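Local coordinates for protein 3-carboxy-cis,cis-muconate cycloisomerase (Acinetobacter calcoaceticus, PDB 1Q5N) that belongs to the fumarase/aspartase superfamily of largely helical enzymes, which assemble as tetramers around a shared central bundle of long helices, at residues Ile92-Asp95 against Ala100-Tyr103; Asp235-Ile240 against Ser307-Ser312; Pro303-Ser308 against Leu331-Gln336. All blocks are in the same frame, centred on the assembly; numbering follows the deposited sequence.

Interaction 1. Residues Ile92-Asp95 against Ala100-Tyr103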
loop_
_atom_site.group_PDB
_atom_site.type_symbol
_atom_site.label_atom_id
_atom_site.label_comp_id
_atom_site.label_asym_id
_atom_site.label_seq_id
_atom_site.Cartn_x
_atom_site.Cartn_y
_atom_site.Cartn_z
ATOM N N ILE A 92 37.403 19.624 8.994
ATOM C CA ILE A 92 37.519 19.754 10.445
ATOM C C ILE A 92 38.789 19.080 11.004
ATOM O O ILE A 92 39.436 19.615 11.893
ATOM C CB ILE A 92 36.258 19.189 11.159
ATOM C CG1 ILE A 92 35.087 20.142 10.955
ATOM C CG2 ILE A 92 36.524 18.986 12.647
ATOM C CD1 ILE A 92 33.775 19.596 11.508
ATOM N N VAL A 93 39.135 17.907 10.484
ATOM C CA VAL A 93 40.305 17.176 10.937
ATOM C C VAL A 93 41.574 17.851 10.431
ATOM O O VAL A 93 42.614 17.765 11.054
ATOM C CB VAL A 93 40.237 15.715 10.432
ATOM C CG1 VAL A 93 41.602 15.037 10.466
ATOM C CG2 VAL A 93 39.271 14.956 11.287
ATOM N N LYS A 94 41.471 18.534 9.295
ATOM C CA LYS A 94 42.608 19.209 8.708
ATOM C C LYS A 94 43.088 20.339 9.636
ATOM O O LYS A 94 44.283 20.459 9.915
ATOM C CB LYS A 94 42.228 19.766 7.337
ATOM C CG LYS A 94 43.405 19.880 6.401
ATOM C CD LYS A 94 43.116 20.739 5.185
ATOM C CE LYS A 94 44.365 20.771 4.299
ATOM N NZ LYS A 94 44.217 21.570 3.050
ATOM N N ASP A 95 42.159 21.158 10.121
ATOM C CA ASP A 95 42.507 22.242 11.021
ATOM C C ASP A 95 43.092 21.737 12.322
ATOM O O ASP A 95 43.148 22.471 13.303
ATOM C CB ASP A 95 41.291 23.093 11.353
ATOM C CG ASP A 95 40.940 24.050 10.248
ATOM O OD1 ASP A 95 41.753 24.191 9.288
ATOM O OD2 ASP A 95 39.847 24.663 10.356
ATOM N N ALA A 100 46.616 13.922 9.142
ATOM C CA ALA A 100 45.661 12.918 9.549
ATOM C C ALA A 100 44.464 13.021 8.588
ATOM O O ALA A 100 43.853 12.025 8.254
ATOM C CB ALA A 100 45.228 13.160 10.993
ATOM N N ALA A 101 44.167 14.226 8.115
ATOM C CA ALA A 101 43.050 14.462 7.211
ATOM C C ALA A 101 43.002 13.569 5.954
ATOM O O ALA A 101 41.924 13.314 5.401
ATOM C CB ALA A 101 43.020 15.932 6.805
ATOM N N ARG A 102 44.153 13.086 5.511
ATOM C CA ARG A 102 44.204 12.247 4.321
ATOM C C ARG A 102 43.591 10.887 4.526
ATOM O O ARG A 102 43.195 10.229 3.571
ATOM C CB ARG A 102 45.652 12.076 3.872
ATOM C CG ARG A 102 46.153 13.359 3.316
ATOM C CD ARG A 102 47.641 13.463 3.279
ATOM N NE ARG A 102 47.938 14.872 3.011
ATOM C CZ ARG A 102 49.144 15.356 2.719
ATOM N NH1 ARG A 102 50.191 14.529 2.650
ATOM N NH2 ARG A 102 49.297 16.666 2.491
ATOM N N TYR A 103 43.524 10.470 5.776
ATOM C CA TYR A 103 42.994 9.174 6.098
ATOM C C TYR A 103 41.514 9.165 6.501
ATOM O O TYR A 103 40.985 8.112 6.866
ATOM C CB TYR A 103 43.867 8.553 7.184
ATOM C CG TYR A 103 45.295 8.443 6.721
ATOM C CD1 TYR A 103 45.678 7.441 5.822
ATOM C CD2 TYR A 103 46.258 9.367 7.140
ATOM C CE1 TYR A 103 46.967 7.363 5.356
ATOM C CE2 TYR A 103 47.552 9.299 6.681
ATOM C CZ TYR A 103 47.905 8.296 5.789
ATOM O OH TYR A 103 49.198 8.228 5.321
#

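Interaction 2. Residues Asp235-Ile240 against Ser307-Ser312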
loop_
_atom_site.group_PDB
_atom_site.type_symbol
_atom_site.label_atom_id
_atom_site.label_comp_id
_atom_site.label_asym_id
_atom_site.label_seq_id
_atom_site.Cartn_x
_atom_site.Cartn_y
_atom_site.Cartn_z
ATOM N N ASP A 235 17.031 -7.283 2.507
ATOM C CA ASP A 235 16.168 -8.051 3.387
ATOM C C ASP A 235 16.361 -7.685 4.869
ATOM O O ASP A 235 15.403 -7.680 5.615
ATOM C CB ASP A 235 16.432 -9.542 3.169
ATOM C CG ASP A 235 17.892 -9.881 3.358
ATOM O OD1 ASP A 235 18.742 -9.456 2.510
ATOM O OD2 ASP A 235 18.180 -10.528 4.380
ATOM N N ARG A 236 17.563 -7.330 5.309
ATOM C CA ARG A 236 17.720 -6.990 6.725
ATOM C C ARG A 236 16.920 -5.735 7.182
ATOM O O ARG A 236 16.409 -5.684 8.328
ATOM C CB ARG A 236 19.202 -6.805 7.079
ATOM C CG ARG A 236 19.974 -8.097 7.164
ATOM C CD ARG A 236 21.498 -7.802 7.163
ATOM N NE ARG A 236 22.314 -9.024 7.142
ATOM C CZ ARG A 236 22.924 -9.522 6.067
ATOM N NH1 ARG A 236 22.835 -8.912 4.886
ATOM N NH2 ARG A 236 23.629 -10.636 6.183
ATOM N N ILE A 237 16.812 -4.747 6.291
ATOM C CA ILE A 237 16.084 -3.524 6.573
ATOM C C ILE A 237 14.568 -3.837 6.640
ATOM O O ILE A 237 13.855 -3.417 7.587
ATOM C CB ILE A 237 16.319 -2.466 5.451
ATOM C CG1 ILE A 237 17.812 -2.068 5.389
ATOM C CG2 ILE A 237 15.448 -1.230 5.678
ATOM C CD1 ILE A 237 18.381 -1.527 6.682
ATOM N N VAL A 238 14.094 -4.576 5.638
ATOM C CA VAL A 238 12.701 -4.916 5.539
ATOM C C VAL A 238 12.300 -5.740 6.732
ATOM O O VAL A 238 11.219 -5.534 7.314
ATOM C CB VAL A 238 12.438 -5.699 4.238
ATOM C CG1 VAL A 238 10.952 -6.058 4.103
ATOM C CG2 VAL A 238 12.866 -4.841 3.065
ATOM N N GLU A 239 13.191 -6.654 7.126
ATOM C CA GLU A 239 12.892 -7.552 8.224
ATOM C C GLU A 239 12.633 -6.791 9.513
ATOM O O GLU A 239 11.676 -7.108 10.248
ATOM C CB GLU A 239 14.004 -8.586 8.383
ATOM C CG GLU A 239 13.761 -9.588 9.511
ATOM C CD GLU A 239 14.691 -10.791 9.476
ATOM O OE1 GLU A 239 15.859 -10.682 9.064
ATOM O OE2 GLU A 239 14.251 -11.860 9.872
ATOM N N ILE A 240 13.459 -5.773 9.771
ATOM C CA ILE A 240 13.269 -4.954 10.964
ATOM C C ILE A 240 11.893 -4.235 10.860
ATOM O O ILE A 240 11.121 -4.232 11.825
ATOM C CB ILE A 240 14.401 -3.914 11.099
ATOM C CG1 ILE A 240 15.712 -4.617 11.474
ATOM C CG2 ILE A 240 14.092 -2.887 12.231
ATOM C CD1 ILE A 240 16.934 -3.665 11.303
ATOM N N SER A 307 4.219 -1.124 2.417
ATOM C CA SER A 307 4.182 -1.277 0.968
ATOM C C SER A 307 5.470 -0.648 0.398
ATOM O O SER A 307 6.177 -1.239 -0.412
ATOM C CB SER A 307 2.937 -0.595 0.396
ATOM O OG SER A 307 3.186 -0.031 -0.879
ATOM N N SER A 308 5.797 0.536 0.884
ATOM C CA SER A 308 6.978 1.225 0.445
ATOM C C SER A 308 8.353 0.516 0.706
ATOM O O SER A 308 9.214 0.425 -0.201
ATOM C CB SER A 308 7.004 2.606 1.091
ATOM O OG SER A 308 8.157 3.282 0.684
ATOM N N ILE A 309 8.532 0.017 1.930
ATOM C CA ILE A 309 9.751 -0.606 2.341
ATOM C C ILE A 309 9.919 -1.902 1.517
ATOM O O ILE A 309 11.041 -2.203 1.078
ATOM C CB ILE A 309 9.726 -0.742 3.914
ATOM C CG1 ILE A 309 11.070 -0.313 4.490
ATOM C CG2 ILE A 309 9.411 -2.082 4.341
ATOM C CD1 ILE A 309 12.162 -0.989 3.833
ATOM N N TYR A 310 8.824 -2.639 1.263
ATOM C CA TYR A 310 8.893 -3.825 0.413
ATOM C C TYR A 310 9.208 -3.485 -1.061
ATOM O O TYR A 310 9.971 -4.220 -1.685
ATOM C CB TYR A 310 7.599 -4.627 0.487
ATOM C CG TYR A 310 7.601 -5.623 1.643
ATOM C CD1 TYR A 310 8.229 -6.878 1.523
ATOM C CD2 TYR A 310 7.027 -5.277 2.889
ATOM C CE1 TYR A 310 8.290 -7.752 2.603
ATOM C CE2 TYR A 310 7.091 -6.150 3.976
ATOM C CZ TYR A 310 7.711 -7.372 3.831
ATOM O OH TYR A 310 7.736 -8.200 4.909
ATOM N N GLN A 311 8.630 -2.414 -1.632
ATOM C CA GLN A 311 8.996 -2.046 -3.009
ATOM C C GLN A 311 10.518 -1.705 -3.028
ATOM O O GLN A 311 11.185 -1.954 -4.008
ATOM C CB GLN A 311 8.323 -0.767 -3.513
ATOM C CG GLN A 311 6.873 -0.737 -3.817
ATOM C CD GLN A 311 6.473 0.735 -4.145
ATOM O OE1 GLN A 311 6.981 1.290 -5.133
ATOM N NE2 GLN A 311 5.605 1.363 -3.304
ATOM N N SER A 312 11.053 -1.116 -1.959
ATOM C CA SER A 312 12.456 -0.778 -1.925
ATOM C C SER A 312 13.456 -1.936 -2.069
ATOM O O SER A 312 14.658 -1.700 -2.190
ATOM C CB SER A 312 12.791 0.026 -0.665
ATOM O OG SER A 312 12.503 1.395 -0.885
#

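Interaction 3. Residues Pro303-Ser308 against Leu331-Gln336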
loop_
_atom_site.group_PDB
_atom_site.type_symbol
_atom_site.label_atom_id
_atom_site.label_comp_id
_atom_site.label_asym_id
_atom_site.label_seq_id
_atom_site.Cartn_x
_atom_site.Cartn_y
_atom_site.Cartn_z
ATOM N N PRO A 303 0.909 0.155 7.806
ATOM C CA PRO A 303 0.684 -0.785 6.685
ATOM C C PRO A 303 1.032 -0.139 5.340
ATOM O O PRO A 303 1.575 -0.829 4.431
ATOM C CB PRO A 303 -0.810 -1.104 6.773
ATOM C CG PRO A 303 -1.050 -1.084 8.319
ATOM C CD PRO A 303 -0.277 0.214 8.688
ATOM N N ALA A 304 0.720 1.162 5.196
ATOM C CA ALA A 304 1.055 1.879 3.951
ATOM C C ALA A 304 2.575 1.986 3.824
ATOM O O ALA A 304 3.098 1.754 2.767
ATOM C CB ALA A 304 0.427 3.295 3.929
ATOM N N LEU A 305 3.282 2.338 4.905
ATOM C CA LEU A 305 4.741 2.430 4.843
ATOM C C LEU A 305 5.384 1.044 4.523
ATOM O O LEU A 305 6.485 0.992 3.899
ATOM C CB LEU A 305 5.300 2.982 6.151
ATOM C CG LEU A 305 4.874 4.436 6.391
ATOM C CD1 LEU A 305 5.185 4.790 7.832
ATOM C CD2 LEU A 305 5.604 5.401 5.436
ATOM N N MET A 306 4.705 -0.047 4.919
ATOM C CA MET A 306 5.208 -1.386 4.649
ATOM C C MET A 306 5.251 -1.604 3.127
ATOM O O MET A 306 6.202 -2.230 2.623
ATOM C CB MET A 306 4.306 -2.485 5.249
ATOM C CG MET A 306 4.476 -2.782 6.736
ATOM S SD MET A 306 6.184 -3.223 7.175
ATOM C CE MET A 306 6.432 -1.935 8.117
ATOM N N SER A 307 4.219 -1.124 2.417
ATOM C CA SER A 307 4.182 -1.277 0.968
ATOM C C SER A 307 5.470 -0.648 0.398
ATOM O O SER A 307 6.177 -1.239 -0.412
ATOM C CB SER A 307 2.937 -0.595 0.396
ATOM O OG SER A 307 3.186 -0.031 -0.879
ATOM N N SER A 308 5.797 0.536 0.884
ATOM C CA SER A 308 6.978 1.225 0.445
ATOM C C SER A 308 8.353 0.516 0.706
ATOM O O SER A 308 9.214 0.425 -0.201
ATOM C CB SER A 308 7.004 2.606 1.091
ATOM O OG SER A 308 8.157 3.282 0.684
ATOM N N LEU A 331 11.748 3.949 6.774
ATOM C CA LEU A 331 12.199 3.251 7.975
ATOM C C LEU A 331 12.083 4.091 9.242
ATOM O O LEU A 331 11.479 3.650 10.218
ATOM C CB LEU A 331 13.631 2.699 7.823
ATOM C CG LEU A 331 14.140 1.810 8.998
ATOM C CD1 LEU A 331 13.312 0.527 9.121
ATOM C CD2 LEU A 331 15.608 1.412 8.808
ATOM N N PRO A 332 12.620 5.318 9.236
ATOM C CA PRO A 332 12.485 6.096 10.482
ATOM C C PRO A 332 10.997 6.321 10.882
ATOM O O PRO A 332 10.654 6.264 12.070
ATOM C CB PRO A 332 13.204 7.443 10.159
ATOM C CG PRO A 332 14.128 7.086 8.995
ATOM C CD PRO A 332 13.306 6.098 8.180
ATOM N N GLU A 333 10.132 6.602 9.906
ATOM C CA GLU A 333 8.722 6.861 10.217
ATOM C C GLU A 333 8.104 5.621 10.879
ATOM O O GLU A 333 7.361 5.764 11.850
ATOM C CB GLU A 333 7.985 7.259 8.942
ATOM C CG GLU A 333 6.535 7.723 9.048
ATOM C CD GLU A 333 6.374 9.101 9.660
ATOM O OE1 GLU A 333 7.397 9.828 9.689
ATOM O OE2 GLU A 333 5.245 9.482 10.102
ATOM N N ILE A 334 8.432 4.405 10.403
ATOM C CA ILE A 334 7.873 3.171 10.978
ATOM C C ILE A 334 8.297 3.036 12.450
ATOM O O ILE A 334 7.461 2.785 13.312
ATOM C CB ILE A 334 8.319 1.936 10.152
ATOM C CG1 ILE A 334 7.817 2.135 8.734
ATOM C CG2 ILE A 334 7.816 0.609 10.794
ATOM C CD1 ILE A 334 7.999 1.000 7.810
ATOM N N PHE A 335 9.588 3.208 12.745
ATOM C CA PHE A 335 10.058 3.177 14.133
ATOM C C PHE A 335 9.356 4.228 15.022
ATOM O O PHE A 335 8.915 3.956 16.140
ATOM C CB PHE A 335 11.556 3.478 14.190
ATOM C CG PHE A 335 12.415 2.255 14.283
ATOM C CD1 PHE A 335 12.474 1.530 15.482
ATOM C CD2 PHE A 335 13.222 1.870 13.184
ATOM C CE1 PHE A 335 13.324 0.432 15.622
ATOM C CE2 PHE A 335 14.078 0.782 13.284
ATOM C CZ PHE A 335 14.149 0.054 14.511
ATOM N N GLN A 336 9.298 5.451 14.532
ATOM C CA GLN A 336 8.675 6.519 15.290
ATOM C C GLN A 336 7.192 6.316 15.592
ATOM O O GLN A 336 6.752 6.646 16.701
ATOM C CB GLN A 336 8.879 7.848 14.576
ATOM C CG GLN A 336 10.213 8.463 14.892
ATOM C CD GLN A 336 10.459 9.684 14.029
ATOM O OE1 GLN A 336 10.833 9.553 12.870
ATOM N NE2 GLN A 336 10.213 10.861 14.569
#

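Interaction 1. Residues Ile92-Asp95 against Ala100-Tyr103
The CG1 methyl of Val93 rests on the backbone of Ala101, standing 3.6 Å from both Ala101 N and Ala101 CA. It is placed there by the first torsion of the valine, which holds CG1 opposite the backbone N (chi1 161°) and leaves CG2 beside that nitrogen, turned away from the contact. The same CG1 also brushes two methyl groups, Ala101 CB at 4.0 Å and Ala100 CB at 4.1 Å, so one branch of a single valine makes every contact of that residue. Beside it Ala101 points its CB at the helix it faces, reaching 3.8 Å from Lys94 CA. The lysine answers with its root alone: Lys94 CB and CG each lie 4.0 Å from Ala101 CB, while the extended chain beyond them carries the ammonium group away. No hydrogen bond links the segments, and small alanines let the two backbones approach closely, Lys94 CA and Ala101 CA being 5.0 Å apart.

Within this part of the lyase family region the chain leaves helix 82-94 at Asp95, where helical backbone angles end, reverses through a short loop and returns as one 3-10 turn lying against the last helical turn. That 3-10 turn is closed by the bond from Tyr103 N to Ala100 O, 2.9 Å long, and it presents Ala100 and Ala101 to the helix.

Further out, the Asp97 side chain fixes the start of the turn by accepting the Ala100 N-H at OD1. Helix 49-59 backs the apolar patch, with Ala58 against Val93, and Ala51 and Val54 against Ala100. The turn also meets the second subunit, where Arg385 NH1 is hydrogen-bonded to Arg102 O and Leu386 packs on Arg102.

Interaction 2. Residues Asp235-Ile240 against Ser307-Ser312
Val238 sets its CG1 methyl over one face of the Tyr310 ring in a CH-pi contact, 3.6 Å from the centroid and 17° off the ring normal. The methyl is displaced toward the phenolic end, where Tyr310 CE1 and CZ both lie 3.5 Å from Val238 CG1. Its position opposite the backbone N (chi1 -179°) aims this branch at the ring, and the two side chains are nearly perpendicular.

The other half of the contact is looser. Val238 CG2 lies against the backbone carbonyl oxygen of Ile309, 3.8 Å from Ile309 O, and 4.0 Å from Ile309 CD1; that same CD1 meets Ile237 CG2 at 3.8 Å. No solvent side interrupts this apolar patch, since all four touching residues are buried. The phenol OH is held by Ser242 O of the second subunit, which anchors the far end of the ring.

Segments 235-240 and 307-311 run almost antiparallel, their axes approaching to 9.7 Å, on helices 235-261 and 290-311 of the long-helix bundle at the centre of this superfamily. Helix 323-351 flanks the pair, with Glu327 on Ile237 and Ser330 on Ile309, while Ile246 of the second subunit packs against Val238.

Interaction 3. Residues Pro303-Ser308 against Leu331-Gln336
Leu305 and Ile334 carry this contact, their side chains running antiparallel alongside each other. Leu305 CB lies 3.7 Å from both Ile334 CG1 and Ile334 CD1, and Leu305 CD1 is 3.8 Å from Ile334 CG1, so the long branch of the isoleucine lies against both the root and one end methyl of the leucine. That CD1 extends to the neighbouring residue as well, 3.5 Å from Glu333 CG. There the two side chains lie roughly perpendicular, a methyl resting on the aliphatic part of the glutamate.

Met306 comes in on Ile334 from a second direction, again roughly perpendicular to it. Its CB points away from the partner helix, yet bends at chi2 (-56°) and chi3 (115°) bring the terminal methyl back. Met306 CE stands 3.3 Å from Ile334 CD1, closer than usual van der Waals contact, and 3.9 Å from Ile334 CG2. Within Ile334, CD1 thus touches both residues, while CG1 leans on Leu305 and CG2 on Met306.

The contact itself has no hydrogen bond or salt bridge. The carboxylate of Glu333 leads away from it, and OE2 is taken up by a salt bridge to Arg301 NH1 and a hydrogen bond to Tyr13 OH. Each helix carries a proline, Pro303 and Pro332, whose N lacks a hydrogen to donate to the preceding turn, and each is kinked there.

The axes of segments 303-308 and 331-336 approach to 10.0 Å with a crossing angle of -153°; they lie on 290-311 and 323-351, consecutive long helices of the central bundle. Helix 235-261 packs beside the pair through Ala241 on Met306 and Leu244 on Ile334, and Arg301 of the third subunit packs on Leu305.

Overall arrangement
Interactions 2 and 3 share helix 290-311, each packing it against a different partner, and their centres lie only 9 Å apart; Ile240 CG2 of interaction 2 meets Phe335 CZ of interaction 3 at 3.7 Å. Both belong to the buried bundle at the middle of the tetramer, where branched, aromatic and methionine side chains pack together and neighbouring subunits close in. Interaction 1 stands apart, its centre about 37 Å from that of interaction 2 and 38 Å from that of interaction 3. Largely buried too, but far from the chain centre and with an exposed lysine at its margin, it joins a helix end to a short turn through small alanines. All three lack hydrogen bonds across their segments and touch the second subunit.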